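Local coordinates for protein ATP-dependent RNA helicase HrpB (Escherichia coli, PDB 6EUD) that hydrolyses ATP to ADP and phosphate as a DExH-box RNA helicase that binds single-stranded RNA, at residues 574-579 / 585-590; 613-618 / 676-681; 622-627 / 658-663. All coordinates share one frame; numbering follows the deposited sequence.

Interaction 1 (574-579 / 585-590); sequences DTVEWD and LKAWRR
T575 and W588 face each other as a hydrogen-bonded pair of an antiparallel beta hairpin, built from strands 571-579 and 584-593 in the connector region of HrpB. The hairpin supplies an outer strand, 571-579, and the middle strand, 584-593, of a three-stranded antiparallel sheet completed by 596-602, and it illustrates how one pair of strands can carry quite different side-chain chemistry on its two faces. The backbone binds through T575 and W588, and again through E577 and K586, each pair exchanging two N-H to O bonds; T575 N to W588 O measures 3.0 Å.

On the face that bears T575, the indole of W588 swings back over its neighbour. Its CG sits between the backbone N and the carbonyl carbon (chi1 69°), which lays the six-membered ring against the threonine. T575 CB stands 3.7 Å from the centroid of that ring, a CH-pi contact, and T575 CG2 lies over the same face, 3.5 Å from W588 CH2. E577 comes to the ring rim instead: E577 OE1 lies near the indole plane, 3.5 Å from W588 CH2, with the carboxylate turned 85° to the ring. The stronger polar partner of this carboxylate is K622, through a salt bridge.

The other face has an apolar part and a charged end. V576 CG1 meets L585 CD1 at 3.7 Å, while V576 CG2 touches the methyl of A587. W578 reaches L585 CB with CZ3. Beyond A587, D574 and R589 run side by side with carboxylate and guanidinium only 26° from coplanar. The arginine grips side-on, engaging the syn side of each oxygen, while its NH2 also serves E610. R589 NE lies 2.5 Å from D574 OD1, and R589 NH2 lies 2.6 Å from D574 OD2.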
ATOM      1  N   ASP A 574     -25.212  -5.119 -20.672  1.00 61.08           N
ATOM      2  CA  ASP A 574     -26.517  -4.612 -21.089  1.00 56.13           C
ATOM      3  C   ASP A 574     -27.235  -3.905 -19.939  1.00 52.25           C
ATOM      4  O   ASP A 574     -27.035  -4.230 -18.764  1.00 51.64           O
ATOM      5  CB  ASP A 574     -27.380  -5.750 -21.634  1.00 61.51           C
ATOM      6  CG  ASP A 574     -26.709  -6.497 -22.775  1.00 68.10           C
ATOM      7  OD1 ASP A 574     -25.881  -5.884 -23.487  1.00 69.12           O
ATOM      8  OD2 ASP A 574     -27.008  -7.698 -22.962  1.00 71.24           O
ATOM      9  N   THR A 575     -28.061  -2.921 -20.272  1.00 49.51           N
ATOM     10  CA  THR A 575     -28.784  -2.184 -19.251  1.00 45.95           C
ATOM     11  C   THR A 575     -30.207  -1.906 -19.679  1.00 49.55           C
ATOM     12  O   THR A 575     -30.449  -1.399 -20.777  1.00 50.57           O
ATOM     13  CB  THR A 575     -28.100  -0.845 -18.915  1.00 48.77           C
ATOM     14  OG1 THR A 575     -26.750  -1.084 -18.514  1.00 51.40           O
ATOM     15  CG2 THR A 575     -28.823  -0.143 -17.777  1.00 48.78           C
ATOM     16  N   VAL A 576     -31.161  -2.249 -18.818  1.00 50.97           N
ATOM     17  CA  VAL A 576     -32.548  -1.859 -19.052  1.00 50.03           C
ATOM     18  C   VAL A 576     -33.081  -1.192 -17.796  1.00 52.47           C
ATOM     19  O   VAL A 576     -32.891  -1.690 -16.686  1.00 51.53           O
ATOM     20  CB  VAL A 576     -33.441  -3.055 -19.450  1.00 48.96           C
ATOM     21  CG1 VAL A 576     -34.881  -2.622 -19.530  1.00 53.45           C
ATOM     22  CG2 VAL A 576     -33.024  -3.599 -20.784  1.00 50.61           C
ATOM     23  N   GLU A 577     -33.728  -0.048 -17.978  1.00 58.80           N
ATOM     24  CA  GLU A 577     -34.256   0.741 -16.869  1.00 59.86           C
ATOM     25  C   GLU A 577     -35.237   1.773 -17.405  1.00 58.92           C
ATOM     26  O   GLU A 577     -35.337   1.971 -18.620  1.00 60.18           O
ATOM     27  CB  GLU A 577     -33.131   1.441 -16.123  1.00 60.71           C
ATOM     28  CG  GLU A 577     -32.447   2.478 -16.990  1.00 65.25           C
ATOM     29  CD  GLU A 577     -31.081   2.831 -16.486  1.00 68.63           C
ATOM     30  OE1 GLU A 577     -30.653   3.984 -16.693  1.00 70.06           O
ATOM     31  OE2 GLU A 577     -30.437   1.949 -15.883  1.00 71.44           O
ATOM     32  N   TRP A 578     -35.949   2.438 -16.499  1.00 55.99           N
ATOM     33  CA  TRP A 578     -36.909   3.462 -16.895  1.00 59.40           C
ATOM     34  C   TRP A 578     -36.427   4.871 -16.552  1.00 62.48           C
ATOM     35  O   TRP A 578     -36.186   5.200 -15.388  1.00 65.99           O
ATOM     36  CB  TRP A 578     -38.265   3.204 -16.237  1.00 55.23           C
ATOM     37  CG  TRP A 578     -39.315   4.166 -16.672  1.00 56.09           C
ATOM     38  CD1 TRP A 578     -39.725   5.290 -16.007  1.00 51.72           C
ATOM     39  CD2 TRP A 578     -40.109   4.099 -17.875  1.00 56.43           C
ATOM     40  NE1 TRP A 578     -40.718   5.920 -16.719  1.00 53.40           N
ATOM     41  CE2 TRP A 578     -40.975   5.212 -17.867  1.00 55.29           C
ATOM     42  CE3 TRP A 578     -40.169   3.204 -18.949  1.00 58.59           C
ATOM     43  CZ2 TRP A 578     -41.901   5.456 -18.893  1.00 58.71           C
ATOM     44  CZ3 TRP A 578     -41.086   3.453 -19.973  1.00 64.50           C
ATOM     45  CH2 TRP A 578     -41.940   4.569 -19.934  1.00 63.89           C
ATOM     46  N   ASP A 579     -36.295   5.699 -17.583  1.00 61.10           N
ATOM     47  CA  ASP A 579     -35.913   7.092 -17.424  1.00 61.03           C
ATOM     48  C   ASP A 579     -37.139   7.950 -17.062  1.00 60.86           C
ATOM     49  O   ASP A 579     -37.949   8.317 -17.932  1.00 59.28           O
ATOM     50  CB  ASP A 579     -35.228   7.585 -18.706  1.00 64.87           C
ATOM     51  CG  ASP A 579     -34.785   9.034 -18.624  1.00 70.45           C
ATOM     52  OD1 ASP A 579     -34.765   9.593 -17.506  1.00 70.95           O
ATOM     53  OD2 ASP A 579     -34.422   9.601 -19.680  1.00 76.34           O
ATOM     54  N   LEU A 585     -38.377   4.179 -21.989  1.00 76.27           N
ATOM     55  CA  LEU A 585     -37.597   2.997 -21.635  1.00 71.76           C
ATOM     56  C   LEU A 585     -36.191   3.119 -22.225  1.00 72.78           C
ATOM     57  O   LEU A 585     -36.033   3.356 -23.426  1.00 77.24           O
ATOM     58  CB  LEU A 585     -38.291   1.724 -22.136  1.00 70.09           C
ATOM     59  CG  LEU A 585     -37.496   0.416 -22.125  1.00 64.86           C
ATOM     60  CD1 LEU A 585     -37.311  -0.085 -20.719  1.00 59.75           C
ATOM     61  CD2 LEU A 585     -38.183  -0.629 -22.984  1.00 67.11           C
ATOM     62  N   LYS A 586     -35.173   2.990 -21.380  1.00 67.65           N
ATOM     63  CA  LYS A 586     -33.797   3.031 -21.860  1.00 67.53           C
ATOM     64  C   LYS A 586     -33.230   1.624 -21.879  1.00 64.14           C
ATOM     65  O   LYS A 586     -33.272   0.917 -20.880  1.00 60.84           O
ATOM     66  CB  LYS A 586     -32.923   3.952 -20.998  1.00 67.15           C
ATOM     67  CG  LYS A 586     -33.216   5.435 -21.186  1.00 71.12           C
ATOM     68  CD  LYS A 586     -33.379   5.764 -22.667  1.00 78.60           C
ATOM     69  CE  LYS A 586     -33.776   7.206 -22.908  1.00 79.59           C
ATOM     70  NZ  LYS A 586     -34.249   7.365 -24.310  1.00 82.99           N
ATOM     71  N   ALA A 587     -32.706   1.224 -23.031  1.00 65.09           N
ATOM     72  CA  ALA A 587     -32.207  -0.132 -23.216  1.00 61.00           C
ATOM     73  C   ALA A 587     -31.046  -0.131 -24.183  1.00 61.17           C
ATOM     74  O   ALA A 587     -31.220  -0.035 -25.411  1.00 64.98           O
ATOM     75  CB  ALA A 587     -33.309  -1.046 -23.713  1.00 63.66           C
ATOM     76  N   TRP A 588     -29.849  -0.234 -23.627  1.00 57.92           N
ATOM     77  CA  TRP A 588     -28.670  -0.203 -24.464  1.00 60.95           C
ATOM     78  C   TRP A 588     -27.722  -1.357 -24.142  1.00 56.85           C
ATOM     79  O   TRP A 588     -27.788  -1.957 -23.060  1.00 49.93           O
ATOM     80  CB  TRP A 588     -27.969   1.166 -24.327  1.00 62.74           C
ATOM     81  CG  TRP A 588     -27.326   1.446 -22.983  1.00 59.69           C
ATOM     82  CD1 TRP A 588     -26.020   1.223 -22.640  1.00 62.03           C
ATOM     83  CD2 TRP A 588     -27.953   2.009 -21.819  1.00 59.66           C
ATOM     84  NE1 TRP A 588     -25.797   1.601 -21.337  1.00 61.15           N
ATOM     85  CE2 TRP A 588     -26.963   2.091 -20.810  1.00 59.86           C
ATOM     86  CE3 TRP A 588     -29.246   2.451 -21.530  1.00 60.64           C
ATOM     87  CZ2 TRP A 588     -27.233   2.591 -19.534  1.00 55.39           C
ATOM     88  CZ3 TRP A 588     -29.512   2.949 -20.256  1.00 59.99           C
ATOM     89  CH2 TRP A 588     -28.508   3.014 -19.277  1.00 56.60           C
ATOM     90  N   ARG A 589     -26.872  -1.686 -25.113  1.00 59.68           N
ATOM     91  CA  ARG A 589     -25.738  -2.590 -24.903  1.00 57.32           C
ATOM     92  C   ARG A 589     -24.437  -1.788 -24.985  1.00 58.09           C
ATOM     93  O   ARG A 589     -24.235  -1.028 -25.949  1.00 57.49           O
ATOM     94  CB  ARG A 589     -25.745  -3.725 -25.931  1.00 57.92           C
ATOM     95  CG  ARG A 589     -24.446  -4.508 -26.026  1.00 57.23           C
ATOM     96  CD  ARG A 589     -24.687  -5.841 -26.705  1.00 61.96           C
ATOM     97  NE  ARG A 589     -25.399  -6.761 -25.821  1.00 67.07           N
ATOM     98  CZ  ARG A 589     -25.920  -7.926 -26.197  1.00 71.19           C
ATOM     99  NH1 ARG A 589     -25.827  -8.330 -27.453  1.00 71.27           N
ATOM    100  NH2 ARG A 589     -26.549  -8.686 -25.310  1.00 74.41           N
ATOM    101  N   ARG A 590     -23.581  -1.939 -23.967  1.00 56.45           N
ATOM    102  CA  ARG A 590     -22.294  -1.254 -23.923  1.00 60.22           C
ATOM    103  C   ARG A 590     -21.120  -2.239 -24.021  1.00 60.45           C
ATOM    104  O   ARG A 590     -20.991  -3.162 -23.206  1.00 60.63           O
ATOM    105  CB  ARG A 590     -22.179  -0.419 -22.640  1.00 63.63           C
ATOM    106  CG  ARG A 590     -20.985   0.541 -22.612  1.00 72.98           C
ATOM    107  CD  ARG A 590     -20.599   0.982 -21.199  1.00 79.53           C
ATOM    108  NE  ARG A 590     -21.767   1.357 -20.406  1.00 88.59           N
ATOM    109  CZ  ARG A 590     -22.313   2.574 -20.374  1.00 93.28           C
ATOM    110  NH1 ARG A 590     -21.805   3.567 -21.098  1.00 97.55           N
ATOM    111  NH2 ARG A 590     -23.377   2.797 -19.612  1.00 92.28           N
TER

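Interaction 2 (613-618 / 676-681); sequences QAMLNG and HSLRGL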
ATOM      1  N   GLN A 613     -30.341  -9.917 -16.510  1.00 41.30           N
ATOM      2  CA  GLN A 613     -29.065  -9.327 -16.180  1.00 40.68           C
ATOM      3  C   GLN A 613     -29.104  -7.824 -16.473  1.00 42.36           C
ATOM      4  O   GLN A 613     -28.646  -7.015 -15.653  1.00 40.42           O
ATOM      5  CB  GLN A 613     -27.931 -10.012 -16.948  1.00 41.60           C
ATOM      6  CG  GLN A 613     -26.531  -9.577 -16.493  1.00 48.67           C
ATOM      7  CD  GLN A 613     -26.215  -9.971 -15.029  1.00 52.49           C
ATOM      8  OE1 GLN A 613     -26.542 -11.078 -14.587  1.00 56.86           O
ATOM      9  NE2 GLN A 613     -25.582  -9.058 -14.285  1.00 46.03           N
ATOM     10  N   ALA A 614     -29.672  -7.446 -17.619  1.00 43.89           N
ATOM     11  CA  ALA A 614     -29.743  -6.030 -17.992  1.00 46.21           C
ATOM     12  C   ALA A 614     -30.583  -5.243 -16.980  1.00 51.85           C
ATOM     13  O   ALA A 614     -30.293  -4.082 -16.693  1.00 56.70           O
ATOM     14  CB  ALA A 614     -30.301  -5.861 -19.408  1.00 43.97           C
ATOM     15  N   MET A 615     -31.616  -5.875 -16.431  1.00 50.49           N
ATOM     16  CA  MET A 615     -32.441  -5.244 -15.406  1.00 45.30           C
ATOM     17  C   MET A 615     -31.680  -5.040 -14.086  1.00 40.95           C
ATOM     18  O   MET A 615     -31.870  -4.009 -13.408  1.00 35.92           O
ATOM     19  CB  MET A 615     -33.697  -6.079 -15.163  1.00 47.28           C
ATOM     20  CG  MET A 615     -34.708  -6.038 -16.297  1.00 49.86           C
ATOM     21  SD  MET A 615     -36.159  -7.064 -15.938  1.00 58.17           S
ATOM     22  CE  MET A 615     -37.189  -6.734 -17.369  1.00 52.07           C
ATOM     23  N   LEU A 616     -30.851  -6.021 -13.709  1.00 38.90           N
ATOM     24  CA  LEU A 616     -29.999  -5.886 -12.520  1.00 40.43           C
ATOM     25  C   LEU A 616     -29.105  -4.657 -12.621  1.00 45.35           C
ATOM     26  O   LEU A 616     -28.948  -3.917 -11.641  1.00 46.92           O
ATOM     27  CB  LEU A 616     -29.127  -7.128 -12.306  1.00 40.92           C
ATOM     28  CG  LEU A 616     -29.826  -8.452 -11.974  1.00 38.28           C
ATOM     29  CD1 LEU A 616     -28.808  -9.458 -11.518  1.00 37.14           C
ATOM     30  CD2 LEU A 616     -30.869  -8.254 -10.914  1.00 39.57           C
ATOM     31  N   ASN A 617     -28.515  -4.446 -13.802  1.00 43.70           N
ATOM     32  CA  ASN A 617     -27.692  -3.269 -14.044  1.00 44.08           C
ATOM     33  C   ASN A 617     -28.501  -1.972 -13.980  1.00 44.63           C
ATOM     34  O   ASN A 617     -28.000  -0.921 -13.557  1.00 44.47           O
ATOM     35  CB  ASN A 617     -26.992  -3.381 -15.402  1.00 49.16           C
ATOM     36  CG  ASN A 617     -25.932  -4.474 -15.429  1.00 47.41           C
ATOM     37  OD1 ASN A 617     -25.269  -4.727 -14.432  1.00 49.52           O
ATOM     38  ND2 ASN A 617     -25.766  -5.115 -16.577  1.00 45.92           N
ATOM     39  N   GLY A 618     -29.757  -2.051 -14.404  1.00 41.87           N
ATOM     40  CA  GLY A 618     -30.657  -0.919 -14.327  1.00 41.34           C
ATOM     41  C   GLY A 618     -30.945  -0.574 -12.880  1.00 45.38           C
ATOM     42  O   GLY A 618     -31.049   0.602 -12.515  1.00 47.28           O
ATOM     43  N   HIS A 676     -40.661 -10.495 -17.391  1.00 72.99           N
ATOM     44  CA  HIS A 676     -40.434 -10.178 -18.799  1.00 82.03           C
ATOM     45  C   HIS A 676     -40.555  -8.677 -19.092  1.00 78.59           C
ATOM     46  O   HIS A 676     -40.473  -8.250 -20.239  1.00 80.46           O
ATOM     47  CB  HIS A 676     -41.428 -10.948 -19.686  1.00 96.43           C
ATOM     48  CG  HIS A 676     -41.383 -12.427 -19.511  1.00106.11           C
ATOM     49  ND1 HIS A 676     -40.298 -13.210 -19.851  1.00111.00           N
ATOM     50  CD2 HIS A 676     -42.337 -13.305 -19.056  1.00108.97           C
ATOM     51  CE1 HIS A 676     -40.563 -14.470 -19.590  1.00112.19           C
ATOM     52  NE2 HIS A 676     -41.781 -14.562 -19.124  1.00110.48           N
ATOM     53  N   SER A 677     -40.772  -7.877 -18.056  1.00 76.39           N
ATOM     54  CA  SER A 677     -40.980  -6.440 -18.231  1.00 73.74           C
ATOM     55  C   SER A 677     -40.544  -5.707 -16.991  1.00 66.12           C
ATOM     56  O   SER A 677     -40.544  -6.281 -15.899  1.00 60.05           O
ATOM     57  CB  SER A 677     -42.447  -6.115 -18.498  1.00 78.30           C
ATOM     58  OG  SER A 677     -43.237  -6.342 -17.334  1.00 76.94           O
ATOM     59  N   LEU A 678     -40.199  -4.433 -17.147  1.00 65.41           N
ATOM     60  CA  LEU A 678     -39.844  -3.608 -15.992  1.00 60.16           C
ATOM     61  C   LEU A 678     -40.977  -3.582 -14.973  1.00 54.65           C
ATOM     62  O   LEU A 678     -40.735  -3.432 -13.783  1.00 51.08           O
ATOM     63  CB  LEU A 678     -39.471  -2.189 -16.438  1.00 58.18           C
ATOM     64  CG  LEU A 678     -38.028  -2.020 -16.936  1.00 52.05           C
ATOM     65  CD1 LEU A 678     -37.757  -0.589 -17.308  1.00 49.78           C
ATOM     66  CD2 LEU A 678     -37.056  -2.456 -15.866  1.00 47.02           C
ATOM     67  N   ARG A 679     -42.208  -3.758 -15.446  1.00 60.63           N
ATOM     68  CA  ARG A 679     -43.383  -3.834 -14.576  1.00 69.00           C
ATOM     69  C   ARG A 679     -43.302  -4.974 -13.549  1.00 64.32           C
ATOM     70  O   ARG A 679     -43.833  -4.874 -12.441  1.00 66.26           O
ATOM     71  CB  ARG A 679     -44.645  -3.999 -15.423  1.00 84.59           C
ATOM     72  CG  ARG A 679     -44.855  -2.902 -16.459  1.00 96.64           C
ATOM     73  CD  ARG A 679     -45.656  -3.416 -17.649  1.00106.86           C
ATOM     74  NE  ARG A 679     -46.563  -2.399 -18.174  1.00114.77           N
ATOM     75  CZ  ARG A 679     -47.790  -2.649 -18.620  1.00121.09           C
ATOM     76  NH1 ARG A 679     -48.263  -3.888 -18.607  1.00122.66           N
ATOM     77  NH2 ARG A 679     -48.548  -1.659 -19.080  1.00124.12           N
ATOM     78  N   GLY A 680     -42.635  -6.054 -13.928  1.00 59.63           N
ATOM     79  CA  GLY A 680     -42.559  -7.238 -13.100  1.00 56.56           C
ATOM     80  C   GLY A 680     -41.541  -7.096 -12.000  1.00 56.53           C
ATOM     81  O   GLY A 680     -41.547  -7.882 -11.060  1.00 62.31           O
ATOM     82  N   LEU A 681     -40.664  -6.101 -12.113  1.00 52.56           N
ATOM     83  CA  LEU A 681     -39.688  -5.821 -11.054  1.00 51.48           C
ATOM     84  C   LEU A 681     -40.366  -5.550  -9.702  1.00 51.44           C
ATOM     85  O   LEU A 681     -39.837  -5.932  -8.668  1.00 52.08           O
ATOM     86  CB  LEU A 681     -38.795  -4.631 -11.421  1.00 50.02           C
ATOM     87  CG  LEU A 681     -37.597  -4.913 -12.329  1.00 54.81           C
ATOM     88  CD1 LEU A 681     -36.736  -3.663 -12.515  1.00 53.79           C
ATOM     89  CD2 LEU A 681     -36.770  -6.064 -11.775  1.00 53.87           C
TER
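M615 reaches from helix 608-622 to the turn formed by S677, L678 and L681, an example of a single long side chain joining a helix to a loop. The helix packs on the connector hairpin; the loop runs between helices 664-667 and 686-692, within the C-terminal family region of the helicase. The CA atoms of M615 and L678 are 7.6 Å apart.

The first kind of contact is methyl against backbone. M615 is extended beyond CG (chi2 179°, chi3 176°), and this straight course carries the terminal CE to the peptide that joins S677 to L678. M615 CE lies 3.5 Å from S677 C and 3.8 Å from L678 N. That stretch of main chain is itself folded back: G680 N bonds to S677 O at 2.9 Å, and L681 N to L678 O at 3.1 Å, so the methyl meets a turn closed by its own backbone bonds.

The second kind is apolar side chain against side chain. L678 offers CD2 to M615 CG, and L681 offers CD2 to M615 SD, both at 4.3 Å. The two leucines thus meet successive parts of the thioether chain, while M672 and V675, from the loop leading into this turn, also touch it.

No hydrogen bond crosses between 613-618 and 676-681. The chemistry therefore implies a contact that, within these two segments, rests on dispersion and the burial of M615 and probably fixes no single orientation.

Interaction 3 (622-627 / 658-663); sequences KGLSVL and ESLLAA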
ATOM      1  N   LYS A 622     -30.565   2.814 -10.905  1.00 55.14           N
ATOM      2  CA  LYS A 622     -31.690   3.546 -10.328  1.00 51.83           C
ATOM      3  C   LYS A 622     -31.810   3.378  -8.815  1.00 48.34           C
ATOM      4  O   LYS A 622     -32.502   4.156  -8.151  1.00 51.43           O
ATOM      5  CB  LYS A 622     -33.000   3.114 -10.996  1.00 52.37           C
ATOM      6  CG  LYS A 622     -33.130   3.558 -12.433  1.00 55.20           C
ATOM      7  CD  LYS A 622     -32.994   5.054 -12.518  1.00 57.72           C
ATOM      8  CE  LYS A 622     -33.439   5.587 -13.863  1.00 60.27           C
ATOM      9  NZ  LYS A 622     -32.582   5.079 -14.939  1.00 61.70           N
ATOM     10  N   GLY A 623     -31.143   2.363  -8.278  1.00 43.18           N
ATOM     11  CA  GLY A 623     -31.198   2.081  -6.858  1.00 44.17           C
ATOM     12  C   GLY A 623     -32.255   1.047  -6.493  1.00 48.09           C
ATOM     13  O   GLY A 623     -33.139   0.724  -7.286  1.00 53.46           O
ATOM     14  N   LEU A 624     -32.169   0.530  -5.276  1.00 45.30           N
ATOM     15  CA  LEU A 624     -33.086  -0.503  -4.816  1.00 43.87           C
ATOM     16  C   LEU A 624     -34.547  -0.050  -4.754  1.00 41.03           C
ATOM     17  O   LEU A 624     -35.463  -0.870  -4.722  1.00 39.65           O
ATOM     18  CB  LEU A 624     -32.652  -0.989  -3.443  1.00 42.58           C
ATOM     19  CG  LEU A 624     -31.307  -1.675  -3.441  1.00 42.40           C
ATOM     20  CD1 LEU A 624     -30.961  -2.014  -2.005  1.00 45.77           C
ATOM     21  CD2 LEU A 624     -31.396  -2.925  -4.298  1.00 40.39           C
ATOM     22  N   SER A 625     -34.751   1.257  -4.727  1.00 38.89           N
ATOM     23  CA  SER A 625     -36.077   1.841  -4.712  1.00 38.27           C
ATOM     24  C   SER A 625     -37.033   1.344  -5.807  1.00 40.55           C
ATOM     25  O   SER A 625     -38.242   1.493  -5.661  1.00 38.05           O
ATOM     26  CB  SER A 625     -35.929   3.361  -4.807  1.00 46.29           C
ATOM     27  OG  SER A 625     -36.998   3.968  -5.504  1.00 54.51           O
ATOM     28  N   VAL A 626     -36.520   0.779  -6.905  1.00 42.29           N
ATOM     29  CA  VAL A 626     -37.423   0.302  -7.967  1.00 45.49           C
ATOM     30  C   VAL A 626     -38.053  -1.044  -7.622  1.00 40.13           C
ATOM     31  O   VAL A 626     -38.979  -1.482  -8.291  1.00 41.02           O
ATOM     32  CB  VAL A 626     -36.728   0.165  -9.357  1.00 37.94           C
ATOM     33  CG1 VAL A 626     -36.412   1.540  -9.955  1.00 35.66           C
ATOM     34  CG2 VAL A 626     -35.492  -0.732  -9.283  1.00 33.20           C
ATOM     35  N   LEU A 627     -37.538  -1.692  -6.585  1.00 33.16           N
ATOM     36  CA  LEU A 627     -38.119  -2.930  -6.090  1.00 41.00           C
ATOM     37  C   LEU A 627     -39.279  -2.611  -5.157  1.00 45.69           C
ATOM     38  O   LEU A 627     -39.457  -1.452  -4.746  1.00 45.05           O
ATOM     39  CB  LEU A 627     -37.063  -3.760  -5.367  1.00 41.46           C
ATOM     40  CG  LEU A 627     -35.902  -4.080  -6.306  1.00 36.72           C
ATOM     41  CD1 LEU A 627     -34.810  -4.790  -5.559  1.00 31.20           C
ATOM     42  CD2 LEU A 627     -36.419  -4.899  -7.491  1.00 35.85           C
ATOM     43  N   GLU A 658     -25.283  -1.002  -0.477  1.00 48.52           N
ATOM     44  CA  GLU A 658     -24.219  -1.355  -1.410  1.00 51.91           C
ATOM     45  C   GLU A 658     -23.970  -2.867  -1.494  1.00 48.06           C
ATOM     46  O   GLU A 658     -23.747  -3.381  -2.586  1.00 55.25           O
ATOM     47  CB  GLU A 658     -22.923  -0.623  -1.067  1.00 65.05           C
ATOM     48  CG  GLU A 658     -22.003  -0.485  -2.282  1.00 80.69           C
ATOM     49  CD  GLU A 658     -20.676   0.198  -1.973  1.00 90.85           C
ATOM     50  OE1 GLU A 658     -20.544   0.788  -0.878  1.00 95.09           O
ATOM     51  OE2 GLU A 658     -19.764   0.142  -2.833  1.00 92.97           O
ATOM     52  N   SER A 659     -24.020  -3.592  -0.374  1.00 43.36           N
ATOM     53  CA  SER A 659     -23.848  -5.058  -0.414  1.00 42.61           C
ATOM     54  C   SER A 659     -24.947  -5.704  -1.268  1.00 42.18           C
ATOM     55  O   SER A 659     -24.708  -6.648  -2.022  1.00 42.52           O
ATOM     56  CB  SER A 659     -23.887  -5.676   0.998  1.00 45.79           C
ATOM     57  OG  SER A 659     -22.921  -5.120   1.883  1.00 46.88           O
ATOM     58  N   LEU A 660     -26.163  -5.184  -1.127  1.00 42.71           N
ATOM     59  CA  LEU A 660     -27.317  -5.692  -1.872  1.00 43.05           C
ATOM     60  C   LEU A 660     -27.186  -5.433  -3.364  1.00 42.69           C
ATOM     61  O   LEU A 660     -27.390  -6.347  -4.163  1.00 40.62           O
ATOM     62  CB  LEU A 660     -28.619  -5.069  -1.360  1.00 37.12           C
ATOM     63  CG  LEU A 660     -29.024  -5.540   0.031  1.00 32.52           C
ATOM     64  CD1 LEU A 660     -30.328  -4.866   0.459  1.00 29.81           C
ATOM     65  CD2 LEU A 660     -29.145  -7.046   0.034  1.00 33.23           C
ATOM     66  N   LEU A 661     -26.863  -4.190  -3.730  1.00 43.67           N
ATOM     67  CA  LEU A 661     -26.624  -3.838  -5.135  1.00 44.12           C
ATOM     68  C   LEU A 661     -25.503  -4.692  -5.724  1.00 42.86           C
ATOM     69  O   LEU A 661     -25.584  -5.142  -6.868  1.00 44.95           O
ATOM     70  CB  LEU A 661     -26.292  -2.352  -5.267  1.00 43.34           C
ATOM     71  CG  LEU A 661     -27.512  -1.449  -5.053  1.00 48.02           C
ATOM     72  CD1 LEU A 661     -27.109   0.010  -4.983  1.00 51.78           C
ATOM     73  CD2 LEU A 661     -28.560  -1.667  -6.142  1.00 46.82           C
ATOM     74  N   ALA A 662     -24.472  -4.947  -4.928  1.00 46.31           N
ATOM     75  CA  ALA A 662     -23.332  -5.716  -5.413  1.00 47.46           C
ATOM     76  C   ALA A 662     -23.693  -7.186  -5.614  1.00 48.34           C
ATOM     77  O   ALA A 662     -23.152  -7.848  -6.506  1.00 52.35           O
ATOM     78  CB  ALA A 662     -22.160  -5.578  -4.459  1.00 45.81           C
ATOM     79  N   ALA A 663     -24.621  -7.692  -4.806  1.00 42.97           N
ATOM     80  CA  ALA A 663     -24.917  -9.127  -4.811  1.00 41.52           C
ATOM     81  C   ALA A 663     -26.235  -9.501  -5.497  1.00 40.06           C
ATOM     82  O   ALA A 663     -26.714 -10.626  -5.331  1.00 41.69           O
ATOM     83  CB  ALA A 663     -24.917  -9.662  -3.384  1.00 38.98           C
TER
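L624 pushes its isobutyl group between two consecutive leucines, L660 and L661, of the short helix 657-662, and each of its methyls finds a different one. L624 CD1 goes to L660, 3.8 Å from L660 CD1 and 3.9 Å from L660 CB, with the two side chains crossing at about a right angle. L624 CD2 lies 3.6 Å from L661 CD2, which is also 3.9 Å from L624 CG. Chi1 (-65°) sets CG of L624 anti to the carbonyl carbon, and chi2 (176°) then turns CD1 to L660 and CD2 to L661. This first shell is purely aliphatic.

Around it stand further apolar groups. I619, from the last turns of helix 608-622, touches both L624 and L661, while L690 of helix 686-692 packs on L660.

The motif that presents L624 is a helix ending followed at once by a turn of 3-10 helix, residues 624-626. G623 makes the break, leaving helical geometry with a positive phi of 94°, a value that suits glycine because a side chain there would jam against the preceding carbonyl oxygen. The bond from V626 N to G623 O is weak, whereas L627 N reaches L624 O at 2.9 Å. The same L624 O also accepts W629 NE1, a second grip on the residue that carries the contact.

On the opposing helix, the carbonyls of the two leucines are likewise engaged: L660 O receives W667 NE1, and L661 O receives R620 NE from helix 608-622. The helix itself is held by A662 N to E658 O, 2.9 Å, across these two leucines, while the S659 hydroxyl is hydrogen-bonded to D656 OD1.

How the interactions relate
Helix 608-622 connects all three contacts. Interactions 1 and 2 have centres 9 Å apart and are joined where the hairpin strand 571-579 bonds to helix 608-622: V576 N to A614 O, 2.9 Å, and N617 ND2 to D574 O, 2.7 Å, both probable hydrogen bonds. Interaction 3, its centre 16 Å from that of interaction 1, is tied to the hairpin by a salt bridge of 2.8 Å between K622 NZ and E577 OE1. Along the chain, interaction 3 is nested inside the loop closed by interaction 2; their centres lie 12 Å apart and they touch at L627 CD2 and L681 O, 3.8 Å. All three lie away from the predicted ATP site and the DEFH box.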